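Long-range contacts in alcohol dehydrogenase (Aeropyrum pernix, PDB 1H2B), which probably oxidises alcohols with NAD(+) as the coenzyme, as a zinc-containing alcohol dehydrogenase from a hyperthermophilic archaeon: residues A191-G196 with D269-L274; V255-D260 with R280-G285; A19-Y24 with L73-G78; K26-E31 with E338-L343. All coordinates share one frame; numbering follows the deposited sequence.

Two pairs of contacts divide between the two domains of the subunit. Contacts 1 and 2 have centres about 7 Å apart in the coenzyme domain, where strands 189-193 and 255-260 are neighbours in the six-stranded parallel sheet and both contacts touch the dinucleotide. Contacts 3 and 4, with centres about 10 Å apart, share neighbouring strands 17-21 and 29-32 of a small antiparallel sheet in the catalytic part. Some 30 to 32 Å separates the centres of one pair from those of the other. Within each pair the segments alternate along the chain; contact 3 closes first, and the chain leaves for the coenzyme domain and returns before contact 4 closes.

Contact 1 (A191-G196 with D269-L274); sequences AIVGVG and DYTPYL. With NAJ (nicotinamide-adenine-dinucleotide (acidic form)), chain I.
In the adenine half of the NAD pocket, at the end of the first strand of the Rossmann fold, Val193 meets Tyr270, Thr271 and Leu274 from helix 265-270 and the residues that follow it. The two methyls of Val193 divide the work. With CG1 anti to the backbone N (chi1 177°), that branch is directed at the tyrosine, where Val193 CG1 lies 3.3 Å from Tyr270 OH, an oblique approach to the ring. The same methyl also lines the base, Val193 CG1 standing 3.8 Å from NAJ C2A. The other branch turns to the helix side, Val193 CG2 lying 3.9 Å from Thr271 CG2. There it also touches Leu274 CD1, a methyl shared with Ala191, whose CB is 4.1 Å from Leu274 CD1.

Tyr270 reaches this place with CG between its backbone N and carbonyl carbon (chi1 75°), which swings the ring out toward the coenzyme. Its hydroxyl is hydrogen-bonded to the adenine, 2.8 Å from Tyr270 OH to NAJ N1A, and N1A lies at the edge of the phenol, in its plane. The hydroxyl thus meets the N1A edge of the base while the valine methyl lies by C2A. Thr271 OG1 is hydrogen-bonded back to Thr267 O, and with the rotamer so held CG2 faces the valine.

Beyond Val193 the chain runs along the coenzyme through Gly194 and Gly196, where Gly196 CA comes within 3.3 Å of NAJ O5B. The strand, the glycine turn and the start of helix 197-209 fit the GxGxxG dinucleotide-binding motif of the Rossmann fold.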
# COMPACT_ATOMS: atom_id res chain seq x y z
N ALA B 191 9.57 19.41 -2.29
CA ALA B 191 9.58 20.70 -3.00
C ALA B 191 8.20 20.89 -3.61
O ALA B 191 7.72 20.05 -4.39
CB ALA B 191 10.58 20.70 -4.11
N ILE B 192 7.55 21.99 -3.24
CA ILE B 192 6.24 22.32 -3.80
C ILE B 192 6.53 23.48 -4.73
O ILE B 192 7.02 24.53 -4.29
CB ILE B 192 5.18 22.60 -2.65
CG1 ILE B 192 3.78 22.86 -3.21
CG2 ILE B 192 5.66 23.69 -1.63
CD1 ILE B 192 3.62 24.19 -3.91
N VAL B 193 6.32 23.27 -6.03
CA VAL B 193 6.79 24.24 -7.02
C VAL B 193 5.59 24.96 -7.60
O VAL B 193 4.74 24.32 -8.25
CB VAL B 193 7.55 23.49 -8.13
CG1 VAL B 193 7.98 24.49 -9.23
CG2 VAL B 193 8.73 22.72 -7.55
N GLY B 194 5.51 26.29 -7.36
CA GLY B 194 4.39 27.08 -7.81
C GLY B 194 3.43 27.32 -6.68
O GLY B 194 2.64 26.43 -6.38
N VAL B 195 3.54 28.50 -6.05
CA VAL B 195 2.69 28.85 -4.91
C VAL B 195 1.51 29.65 -5.45
O VAL B 195 1.30 30.82 -5.07
CB VAL B 195 3.48 29.59 -3.80
CG1 VAL B 195 2.58 29.80 -2.53
CG2 VAL B 195 4.73 28.82 -3.42
N GLY B 196 0.78 28.99 -6.34
CA GLY B 196 -0.34 29.61 -7.04
C GLY B 196 -1.67 29.25 -6.43
O GLY B 196 -1.76 28.98 -5.23
N ASP B 269 11.07 21.29 -17.01
CA ASP B 269 12.47 21.03 -17.28
C ASP B 269 13.30 20.88 -16.05
O ASP B 269 14.15 20.02 -16.01
CB ASP B 269 13.05 22.00 -18.22
CG ASP B 269 12.66 21.64 -19.67
OD1 ASP B 269 12.50 20.42 -20.09
OD2 ASP B 269 12.48 22.56 -20.40
N TYR B 270 13.06 21.71 -15.03
CA TYR B 270 13.93 21.61 -13.86
C TYR B 270 13.44 20.67 -12.74
O TYR B 270 14.27 20.13 -11.97
CB TYR B 270 14.32 23.00 -13.27
CG TYR B 270 13.28 23.79 -12.47
CD1 TYR B 270 12.93 23.42 -11.16
CD2 TYR B 270 12.75 24.98 -13.00
CE1 TYR B 270 12.04 24.16 -10.44
CE2 TYR B 270 11.84 25.76 -12.28
CZ TYR B 270 11.50 25.33 -11.00
OH TYR B 270 10.63 26.09 -10.25
N THR B 271 12.12 20.48 -12.66
CA THR B 271 11.64 19.73 -11.49
C THR B 271 12.15 18.28 -11.40
O THR B 271 12.43 17.83 -10.32
CB THR B 271 10.12 19.79 -11.31
OG1 THR B 271 9.46 19.44 -12.54
CG2 THR B 271 9.70 21.26 -10.98
N PRO B 272 12.33 17.53 -12.50
CA PRO B 272 12.88 16.17 -12.36
C PRO B 272 14.27 16.20 -11.75
O PRO B 272 14.63 15.23 -11.08
CB PRO B 272 12.93 15.64 -13.80
CG PRO B 272 11.90 16.49 -14.54
CD PRO B 272 11.99 17.87 -13.89
N TYR B 273 15.04 17.29 -11.94
CA TYR B 273 16.40 17.37 -11.47
C TYR B 273 16.44 17.72 -9.98
O TYR B 273 17.55 17.70 -9.39
CB TYR B 273 17.18 18.40 -12.30
CG TYR B 273 17.47 17.87 -13.68
CD1 TYR B 273 16.60 18.15 -14.71
CD2 TYR B 273 18.55 17.05 -13.91
CE1 TYR B 273 16.84 17.64 -16.02
CE2 TYR B 273 18.79 16.51 -15.22
CZ TYR B 273 17.92 16.82 -16.23
OH TYR B 273 18.16 16.30 -17.47
N LEU B 274 15.27 18.02 -9.38
CA LEU B 274 15.21 18.20 -7.90
C LEU B 274 15.23 16.87 -7.14
O LEU B 274 15.50 16.83 -5.94
CB LEU B 274 13.96 18.98 -7.48
CG LEU B 274 13.75 20.34 -8.16
CD1 LEU B 274 12.39 20.89 -7.79
CD2 LEU B 274 14.91 21.25 -7.77
PA NAJ I . -1.56 29.86 -11.03
O1A NAJ I . -1.36 30.75 -12.23
O2A NAJ I . -2.44 30.35 -9.87
O5B NAJ I . -0.18 29.53 -10.29
C5B NAJ I . 1.03 29.27 -11.01
C4B NAJ I . 2.13 29.65 -10.03
O4B NAJ I . 3.37 29.22 -10.61
C3B NAJ I . 2.20 31.15 -9.74
O3B NAJ I . 2.28 31.42 -8.33
C2B NAJ I . 3.48 31.48 -10.50
O2B NAJ I . 4.15 32.66 -10.02
C1B NAJ I . 4.34 30.22 -10.34
N9A NAJ I . 5.41 30.08 -11.33
C8A NAJ I . 5.48 30.48 -12.67
N7A NAJ I . 6.67 30.10 -13.20
C5A NAJ I . 7.37 29.47 -12.21
C6A NAJ I . 8.61 28.88 -12.16
N6A NAJ I . 9.46 28.88 -13.20
N1A NAJ I . 9.00 28.26 -11.00
C2A NAJ I . 8.21 28.27 -9.86
N3A NAJ I . 7.00 28.87 -9.92
C4A NAJ I . 6.59 29.46 -11.07
O3 NAJ I . -2.09 28.47 -11.59
PN NAJ I . -3.10 27.41 -10.93
O1N NAJ I . -4.48 27.76 -11.25
O2N NAJ I . -2.72 27.19 -9.52
O5D NAJ I . -2.78 26.14 -11.84
C5D NAJ I . -1.49 25.54 -11.72
C4D NAJ I . -1.29 24.55 -12.86
O4D NAJ I . -2.11 23.40 -12.58
C3D NAJ I . -1.76 25.05 -14.22
O3D NAJ I . -0.99 24.39 -15.23
C2D NAJ I . -3.21 24.56 -14.29
O2D NAJ I . -3.75 24.46 -15.58
C1D NAJ I . -3.00 23.17 -13.65
N1N NAJ I . -4.17 22.45 -13.16
C2N NAJ I . -4.06 21.09 -13.13
C3N NAJ I . -5.10 20.33 -12.62
C7N NAJ I . -5.00 18.84 -12.64
O7N NAJ I . -6.09 18.18 -12.21
N7N NAJ I . -3.91 18.14 -12.98
C4N NAJ I . -6.29 20.92 -12.09
C5N NAJ I . -6.26 22.34 -11.99
C6N NAJ I . -5.24 23.08 -12.55

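Contact 2 (V255-D260 with R280-G285); sequences VNVAMD and RLIIVG. With NAJ (nicotinamide-adenine-dinucleotide (acidic form)), chain I.
Val284 lies against Asp260 just past the end of strand 279-283. Its CB is 3.4 Å from Asp260 O, the carbonyl that closes the pairing of the two strands. From there the side chain forks. Because CG1 is anti to the backbone N (chi1 179°), that methyl faces the coenzyme, and Val284 CG1 is 3.8 Å from NAJ N7N; CG2 stays back, 4.1 Å from Asp260 O. The backbone of the same residue holds the carboxamide, since NAJ N7N donates to Val284 O at 3.0 Å in a nearly straight bond (165°).

Asp260 O is gripped twice, by Val284 N in its carbonyl plane and by Gly285 N from a tilted position, which pins the turn that carries the nicotinamide partner. Upstream the strands are parallel, 18° apart, with regular bonds such as Ile282 N to Ala258 O. On one face Val257 CG1 packs on Ile282 CG1; on the other, Leu281 CD1 reaches across to Ala258 CB at 3.9 Å. The buried carboxylate of Asp260 is held by Val262 N, Gly263 N and Thr267 OG1.

The pair lies inside the parallel Rossmann sheet between strands 189-193 and 303-306. Helix 166-181 packs on the face of Val257 and Met259, and Val284 touches the same helix from the loop. Thr271 packs on Leu281 on the reverse face, and Ile283 meets Ile298 of the second subunit.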
# COMPACT_ATOMS: atom_id res chain seq x y z
N VAL B 255 15.28 16.11 -3.19
CA VAL B 255 14.03 15.93 -2.46
C VAL B 255 13.43 14.56 -2.66
O VAL B 255 13.56 13.93 -3.71
CB VAL B 255 13.00 17.03 -2.80
CG1 VAL B 255 13.58 18.43 -2.50
CG2 VAL B 255 12.58 16.96 -4.27
N ASN B 256 12.73 14.12 -1.64
CA ASN B 256 12.00 12.85 -1.71
C ASN B 256 10.80 12.95 -2.64
O ASN B 256 10.42 11.96 -3.33
CB ASN B 256 11.55 12.47 -0.31
CG ASN B 256 12.73 12.32 0.63
OD1 ASN B 256 13.32 13.28 1.10
ND2 ASN B 256 13.10 11.06 0.87
N VAL B 257 10.13 14.10 -2.65
CA VAL B 257 8.98 14.33 -3.54
C VAL B 257 9.09 15.77 -4.05
O VAL B 257 9.41 16.67 -3.28
CB VAL B 257 7.65 14.21 -2.82
CG1 VAL B 257 6.50 14.59 -3.77
CG2 VAL B 257 7.40 12.76 -2.32
N ALA B 258 8.91 15.94 -5.37
CA ALA B 258 8.70 17.29 -5.92
C ALA B 258 7.32 17.33 -6.52
O ALA B 258 6.85 16.31 -7.02
CB ALA B 258 9.73 17.60 -7.00
N MET B 259 6.66 18.49 -6.45
CA MET B 259 5.27 18.62 -6.91
C MET B 259 5.23 19.81 -7.83
O MET B 259 5.51 20.91 -7.40
CB MET B 259 4.33 18.83 -5.70
CG MET B 259 4.47 17.68 -4.65
SD MET B 259 3.26 17.88 -3.39
CE MET B 259 1.79 17.28 -4.21
N ASP B 260 4.92 19.59 -9.12
CA ASP B 260 4.90 20.71 -10.06
C ASP B 260 3.47 21.22 -10.18
O ASP B 260 2.63 20.55 -10.80
CB ASP B 260 5.40 20.23 -11.42
CG ASP B 260 5.50 21.36 -12.41
OD1 ASP B 260 4.94 22.44 -12.14
OD2 ASP B 260 6.14 21.23 -13.48
N ARG B 280 10.13 11.16 -6.31
CA ARG B 280 8.86 11.12 -7.06
C ARG B 280 8.48 12.52 -7.41
O ARG B 280 8.41 13.40 -6.52
CB ARG B 280 7.76 10.52 -6.25
CG ARG B 280 8.04 9.06 -5.78
CD ARG B 280 7.09 8.65 -4.71
NE ARG B 280 5.71 8.63 -5.19
CZ ARG B 280 4.64 8.85 -4.45
NH1 ARG B 280 4.81 9.17 -3.15
NH2 ARG B 280 3.42 8.82 -4.98
N LEU B 281 8.26 12.73 -8.71
CA LEU B 281 7.73 14.02 -9.18
C LEU B 281 6.24 13.86 -9.43
O LEU B 281 5.84 13.06 -10.28
CB LEU B 281 8.46 14.48 -10.45
CG LEU B 281 7.85 15.68 -11.19
CD1 LEU B 281 7.81 16.95 -10.33
CD2 LEU B 281 8.67 15.86 -12.47
N ILE B 282 5.43 14.61 -8.70
CA ILE B 282 3.99 14.59 -8.91
C ILE B 282 3.68 15.73 -9.85
O ILE B 282 3.96 16.90 -9.54
CB ILE B 282 3.20 14.74 -7.59
CG1 ILE B 282 3.72 13.80 -6.49
CG2 ILE B 282 1.69 14.59 -7.88
CD1 ILE B 282 3.81 12.39 -6.87
N ILE B 283 3.23 15.38 -11.06
CA ILE B 283 2.92 16.37 -12.10
C ILE B 283 1.43 16.74 -12.03
O ILE B 283 0.56 15.87 -12.22
CB ILE B 283 3.29 15.81 -13.49
CG1 ILE B 283 4.80 15.61 -13.53
CG2 ILE B 283 2.84 16.75 -14.62
CD1 ILE B 283 5.28 14.81 -14.78
N VAL B 284 1.19 18.02 -11.75
CA VAL B 284 -0.16 18.54 -11.61
C VAL B 284 -0.38 19.62 -12.65
O VAL B 284 -1.35 19.57 -13.45
CB VAL B 284 -0.42 19.12 -10.20
CG1 VAL B 284 -1.85 19.66 -10.19
CG2 VAL B 284 -0.22 18.04 -9.14
N GLY B 285 0.50 20.62 -12.66
CA GLY B 285 0.46 21.61 -13.75
C GLY B 285 0.72 20.95 -15.11
O GLY B 285 1.39 19.91 -15.19
PA NAJ I . -1.56 29.86 -11.03
O1A NAJ I . -1.36 30.75 -12.23
O2A NAJ I . -2.44 30.35 -9.87
O5B NAJ I . -0.18 29.53 -10.29
C5B NAJ I . 1.03 29.27 -11.01
C4B NAJ I . 2.13 29.65 -10.03
O4B NAJ I . 3.37 29.22 -10.61
C3B NAJ I . 2.20 31.15 -9.74
O3B NAJ I . 2.28 31.42 -8.33
C2B NAJ I . 3.48 31.48 -10.50
O2B NAJ I . 4.15 32.66 -10.02
C1B NAJ I . 4.34 30.22 -10.34
N9A NAJ I . 5.41 30.08 -11.33
C8A NAJ I . 5.48 30.48 -12.67
N7A NAJ I . 6.67 30.10 -13.20
C5A NAJ I . 7.37 29.47 -12.21
C6A NAJ I . 8.61 28.88 -12.16
N6A NAJ I . 9.46 28.88 -13.20
N1A NAJ I . 9.00 28.26 -11.00
C2A NAJ I . 8.21 28.27 -9.86
N3A NAJ I . 7.00 28.87 -9.92
C4A NAJ I . 6.59 29.46 -11.07
O3 NAJ I . -2.09 28.47 -11.59
PN NAJ I . -3.10 27.41 -10.93
O1N NAJ I . -4.48 27.76 -11.25
O2N NAJ I . -2.72 27.19 -9.52
O5D NAJ I . -2.78 26.14 -11.84
C5D NAJ I . -1.49 25.54 -11.72
C4D NAJ I . -1.29 24.55 -12.86
O4D NAJ I . -2.11 23.40 -12.58
C3D NAJ I . -1.76 25.05 -14.22
O3D NAJ I . -0.99 24.39 -15.23
C2D NAJ I . -3.21 24.56 -14.29
O2D NAJ I . -3.75 24.46 -15.58
C1D NAJ I . -3.00 23.17 -13.65
N1N NAJ I . -4.17 22.45 -13.16
C2N NAJ I . -4.06 21.09 -13.13
C3N NAJ I . -5.10 20.33 -12.62
C7N NAJ I . -5.00 18.84 -12.64
O7N NAJ I . -6.09 18.18 -12.21
N7N NAJ I . -3.91 18.14 -12.98
C4N NAJ I . -6.29 20.92 -12.09
C5N NAJ I . -6.26 22.34 -11.99
C6N NAJ I . -5.24 23.08 -12.55

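Contact 3 (A19-Y24 with L73-G78); sequences ARLHEY and LPYTLG
An edge of the small antiparallel sheet near the N-terminus is formed where strand 17-21 pairs with the short strand 75-76. Leu21 N donates to Tyr75 O at 2.9 Å, and Tyr75 N returns a longer bond to Leu21 O; Leu77 N reaches Ala19 O. Just before this pairing, the peptide bond into Pro74 is cis, and the proline brings its CB-CG edge down on the face of His22. Pro74 CB sits 3.5 Å from the centroid of the His22 ring, 7° off its normal, a CH-pi contact. His22 NE2 is turned toward Glu31 on strand 29-32, the third strand of the sheet.

Segment 73-78 falls in the GroES-like catalytic part of zinc-containing alcohol dehydrogenases, just before the zinc ligand His79. On the face of Arg20 and Thr76, the arginine bends at chi3 (86°), with Arg20 NE 2.9 Å from Thr76 OG1. Its NH2 goes on to a salt bridge with Asp134, while Pro74 O lies over one guanidinium face.

On the face of Leu21 and Tyr75 the packing is mainly apolar. Leu21 CD2 touches Leu73 CD2 at 3.8 Å, and Leu21 CB is 4.0 Å from Leu77 CD2. Tyr24 comes across Leu73 at about a right angle. One water bridges the two phenols, 2.7 Å from Tyr24 OH and 3.0 Å from Tyr75 OH.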
# COMPACT_ATOMS: atom_id res chain seq x y z
N ALA B 19 -20.34 34.10 -18.92
CA ALA B 19 -19.08 34.39 -19.63
C ALA B 19 -18.74 33.20 -20.52
O ALA B 19 -18.50 32.08 -20.02
CB ALA B 19 -17.96 34.66 -18.62
N ARG B 20 -18.76 33.42 -21.84
CA ARG B 20 -18.69 32.30 -22.78
C ARG B 20 -17.57 32.40 -23.77
O ARG B 20 -17.24 33.48 -24.24
CB ARG B 20 -19.99 32.13 -23.54
CG ARG B 20 -21.21 32.28 -22.63
CD ARG B 20 -22.46 31.85 -23.32
NE ARG B 20 -22.69 30.41 -23.19
CZ ARG B 20 -23.45 29.71 -24.01
NH1 ARG B 20 -24.07 30.29 -25.06
NH2 ARG B 20 -23.61 28.43 -23.79
N LEU B 21 -16.98 31.24 -24.04
CA LEU B 21 -15.93 31.09 -25.03
C LEU B 21 -16.59 30.86 -26.38
O LEU B 21 -17.22 29.83 -26.59
CB LEU B 21 -15.04 29.89 -24.68
CG LEU B 21 -13.72 29.69 -25.44
CD1 LEU B 21 -12.90 28.68 -24.67
CD2 LEU B 21 -13.92 29.20 -26.87
N HIS B 22 -16.44 31.83 -27.30
CA HIS B 22 -16.87 31.68 -28.70
C HIS B 22 -15.72 31.41 -29.63
O HIS B 22 -15.86 30.67 -30.59
CB HIS B 22 -17.56 32.95 -29.19
CG HIS B 22 -18.93 33.16 -28.64
ND1 HIS B 22 -20.08 32.96 -29.38
CD2 HIS B 22 -19.35 33.56 -27.41
CE1 HIS B 22 -21.13 33.24 -28.64
NE2 HIS B 22 -20.72 33.60 -27.44
N GLU B 23 -14.58 32.04 -29.36
CA GLU B 23 -13.39 31.89 -30.18
C GLU B 23 -12.17 31.85 -29.29
O GLU B 23 -12.06 32.64 -28.35
CB GLU B 23 -13.24 33.08 -31.14
CG GLU B 23 -14.52 33.60 -31.77
CD GLU B 23 -14.38 35.02 -32.31
OE1 GLU B 23 -15.08 35.93 -31.81
OE2 GLU B 23 -13.57 35.21 -33.25
N TYR B 24 -11.24 30.97 -29.66
CA TYR B 24 -9.95 30.85 -28.97
C TYR B 24 -9.09 32.09 -29.19
O TYR B 24 -9.21 32.76 -30.23
CB TYR B 24 -9.23 29.58 -29.42
CG TYR B 24 -10.02 28.34 -29.07
CD1 TYR B 24 -10.58 27.53 -30.05
CD2 TYR B 24 -10.24 27.99 -27.73
CE1 TYR B 24 -11.32 26.39 -29.72
CE2 TYR B 24 -10.96 26.88 -27.40
CZ TYR B 24 -11.51 26.07 -28.36
OH TYR B 24 -12.23 24.96 -28.00
N LEU B 73 -18.64 25.01 -29.48
CA LEU B 73 -18.62 26.45 -29.17
C LEU B 73 -19.92 27.11 -29.63
O LEU B 73 -20.49 26.67 -30.65
CB LEU B 73 -17.42 27.13 -29.84
CG LEU B 73 -16.05 26.47 -29.63
CD1 LEU B 73 -14.94 27.37 -30.15
CD2 LEU B 73 -15.85 26.20 -28.16
N PRO B 74 -20.42 28.12 -28.91
CA PRO B 74 -19.88 28.59 -27.62
C PRO B 74 -20.31 27.78 -26.39
O PRO B 74 -21.32 27.05 -26.42
CB PRO B 74 -20.49 29.98 -27.49
CG PRO B 74 -21.79 29.88 -28.22
CD PRO B 74 -21.54 28.97 -29.37
N TYR B 75 -19.54 27.93 -25.32
CA TYR B 75 -19.92 27.40 -24.01
C TYR B 75 -19.39 28.25 -22.88
O TYR B 75 -18.41 28.99 -23.02
CB TYR B 75 -19.49 25.94 -23.82
CG TYR B 75 -18.01 25.66 -23.69
CD1 TYR B 75 -17.45 25.26 -22.47
CD2 TYR B 75 -17.17 25.72 -24.80
CE1 TYR B 75 -16.09 24.93 -22.36
CE2 TYR B 75 -15.83 25.40 -24.70
CZ TYR B 75 -15.29 25.01 -23.48
OH TYR B 75 -13.95 24.68 -23.43
N THR B 76 -20.06 28.14 -21.74
CA THR B 76 -19.76 28.95 -20.59
C THR B 76 -18.65 28.27 -19.78
O THR B 76 -18.70 27.07 -19.54
CB THR B 76 -21.01 29.00 -19.73
OG1 THR B 76 -22.02 29.67 -20.48
CG2 THR B 76 -20.82 29.86 -18.49
N LEU B 77 -17.65 29.06 -19.41
CA LEU B 77 -16.54 28.46 -18.63
C LEU B 77 -16.90 28.47 -17.15
O LEU B 77 -17.94 29.02 -16.73
CB LEU B 77 -15.22 29.22 -18.87
CG LEU B 77 -14.58 29.17 -20.27
CD1 LEU B 77 -13.03 29.39 -20.17
CD2 LEU B 77 -14.96 28.04 -21.18
N GLY B 78 -16.02 27.88 -16.35
CA GLY B 78 -16.06 27.97 -14.87
C GLY B 78 -16.28 26.59 -14.26
O GLY B 78 -17.41 26.08 -14.31
O HOH W 1 -11.77 24.22 -25.41

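Contact 4 (K26-E31 with E338-L343); sequences KPLRIE and EINDVL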
# COMPACT_ATOMS: atom_id res chain seq x y z
N LYS B 26 -9.25 34.99 -27.77
CA LYS B 26 -10.01 36.23 -27.67
C LYS B 26 -10.63 36.31 -26.28
O LYS B 26 -10.76 35.27 -25.60
CB LYS B 26 -11.06 36.26 -28.78
CG LYS B 26 -10.60 37.06 -30.01
CD LYS B 26 -10.97 36.36 -31.32
CE LYS B 26 -10.07 36.82 -32.49
NZ LYS B 26 -9.97 38.31 -32.62
N PRO B 27 -11.02 37.51 -25.83
CA PRO B 27 -11.70 37.66 -24.53
C PRO B 27 -12.99 36.82 -24.51
O PRO B 27 -13.62 36.61 -25.56
CB PRO B 27 -12.04 39.15 -24.48
CG PRO B 27 -11.09 39.77 -25.43
CD PRO B 27 -10.86 38.81 -26.51
N LEU B 28 -13.37 36.33 -23.33
CA LEU B 28 -14.69 35.70 -23.23
C LEU B 28 -15.76 36.76 -23.46
O LEU B 28 -15.55 37.96 -23.20
CB LEU B 28 -14.89 35.06 -21.85
CG LEU B 28 -13.82 34.01 -21.54
CD1 LEU B 28 -13.94 33.63 -20.02
CD2 LEU B 28 -13.90 32.77 -22.44
N ARG B 29 -16.91 36.31 -23.95
CA ARG B 29 -18.05 37.20 -24.15
C ARG B 29 -19.02 37.13 -22.97
O ARG B 29 -19.43 36.04 -22.55
CB ARG B 29 -18.72 36.88 -25.49
CG ARG B 29 -17.82 37.35 -26.65
CD ARG B 29 -17.70 36.41 -27.84
NE ARG B 29 -18.91 36.45 -28.65
CZ ARG B 29 -18.95 36.28 -29.97
NH1 ARG B 29 -17.86 36.06 -30.69
NH2 ARG B 29 -20.12 36.33 -30.58
N ILE B 30 -19.32 38.29 -22.39
CA ILE B 30 -20.27 38.35 -21.30
C ILE B 30 -21.62 38.62 -21.96
O ILE B 30 -21.78 39.67 -22.60
CB ILE B 30 -19.91 39.44 -20.26
CG1 ILE B 30 -18.52 39.17 -19.64
CG2 ILE B 30 -20.97 39.54 -19.19
CD1 ILE B 30 -17.84 40.41 -19.09
N GLU B 31 -22.56 37.68 -21.87
CA GLU B 31 -23.80 37.79 -22.64
C GLU B 31 -24.93 37.04 -21.97
O GLU B 31 -24.70 36.28 -21.04
CB GLU B 31 -23.61 37.24 -24.03
CG GLU B 31 -23.20 35.78 -24.11
CD GLU B 31 -22.49 35.45 -25.39
OE1 GLU B 31 -22.24 36.37 -26.19
OE2 GLU B 31 -22.17 34.26 -25.60
N GLU B 338 -15.85 41.14 -14.37
CA GLU B 338 -14.41 41.40 -14.41
C GLU B 338 -13.59 40.21 -14.92
O GLU B 338 -12.37 40.25 -14.90
CB GLU B 338 -13.87 41.79 -13.02
CG GLU B 338 -14.47 43.04 -12.39
CD GLU B 338 -13.98 43.21 -10.97
OE1 GLU B 338 -12.75 43.44 -10.78
OE2 GLU B 338 -14.80 43.11 -10.04
N ILE B 339 -14.24 39.15 -15.38
CA ILE B 339 -13.53 37.95 -15.79
C ILE B 339 -12.30 38.15 -16.68
O ILE B 339 -11.25 37.57 -16.42
CB ILE B 339 -14.48 36.88 -16.35
CG1 ILE B 339 -13.73 35.56 -16.56
CG2 ILE B 339 -15.17 37.36 -17.63
CD1 ILE B 339 -14.67 34.38 -16.50
N ASN B 340 -12.42 38.97 -17.72
CA ASN B 340 -11.29 39.14 -18.62
C ASN B 340 -10.13 39.89 -18.03
O ASN B 340 -8.97 39.52 -18.28
CB ASN B 340 -11.77 39.78 -19.93
CG ASN B 340 -12.59 38.84 -20.75
OD1 ASN B 340 -12.16 37.73 -21.08
ND2 ASN B 340 -13.78 39.29 -21.11
N ASP B 341 -10.40 40.91 -17.22
CA ASP B 341 -9.34 41.57 -16.45
C ASP B 341 -8.66 40.57 -15.50
O ASP B 341 -7.45 40.57 -15.36
CB ASP B 341 -9.87 42.75 -15.66
CG ASP B 341 -8.78 43.45 -14.88
OD1 ASP B 341 -7.81 43.91 -15.52
OD2 ASP B 341 -8.80 43.58 -13.63
N VAL B 342 -9.45 39.70 -14.87
CA VAL B 342 -8.84 38.72 -13.96
C VAL B 342 -7.95 37.72 -14.69
O VAL B 342 -6.86 37.39 -14.20
CB VAL B 342 -9.93 37.99 -13.14
CG1 VAL B 342 -9.33 36.79 -12.35
CG2 VAL B 342 -10.60 38.95 -12.21
N LEU B 343 -8.40 37.23 -15.84
CA LEU B 343 -7.61 36.32 -16.66
C LEU B 343 -6.32 36.99 -17.12
O LEU B 343 -5.27 36.38 -17.10
CB LEU B 343 -8.42 35.86 -17.88
CG LEU B 343 -9.55 34.86 -17.63
CD1 LEU B 343 -10.40 34.70 -18.89
CD2 LEU B 343 -8.91 33.49 -17.25
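Pro27 and Asn340 mark the closest backbone approach, 6.1 Å between Pro27 CA and Asn340 CA, where an extended run leading into strand 29-32 passes the first turn of helix 339-347. Glu338 occupies the N-cap, so Ile339 and Asn340 open the helix, while Leu343 lies one turn further on; all three point toward the extended chain.

The polar part of the contact is a single amide. Asn340, with CG anti to its carbonyl carbon (chi1 -71°), lays its side chain alongside the backbone of Leu28 and engages both polar groups of that residue. Its oxygen takes the amide, Leu28 N to Asn340 OD1 being 2.9 Å, in a somewhat bent bond with the donor tilted from the carbonyl plane. Its nitrogen gives the straighter one, Asn340 ND2 to Leu28 O at 3.0 Å (165°), with the acceptor close to the plane of the amide. The two bonds together fix the rotation of the amide. Pro27 borders the same oxygen, Pro27 CB standing 3.7 Å from Asn340 OD1.

Beside this clamp runs an apolar seam. The Leu28 side chain crosses Ile339 and Leu343 at about a right angle, its CD1 lying 3.7 Å from Ile339 CD1 and 3.9 Å from Leu343 CD1. Ile30 adds a looser touch on Ile339.

Helix 339-347 is the crossover between the parallel strands 331-335 and 354-358, and Ile339 also packs on Leu357 of the latter. Leu28 also packs on Leu21 of strand 17-21 and Val61 of helix 55-61, and Leu343 touches Asp57 and Leu58 of that helix.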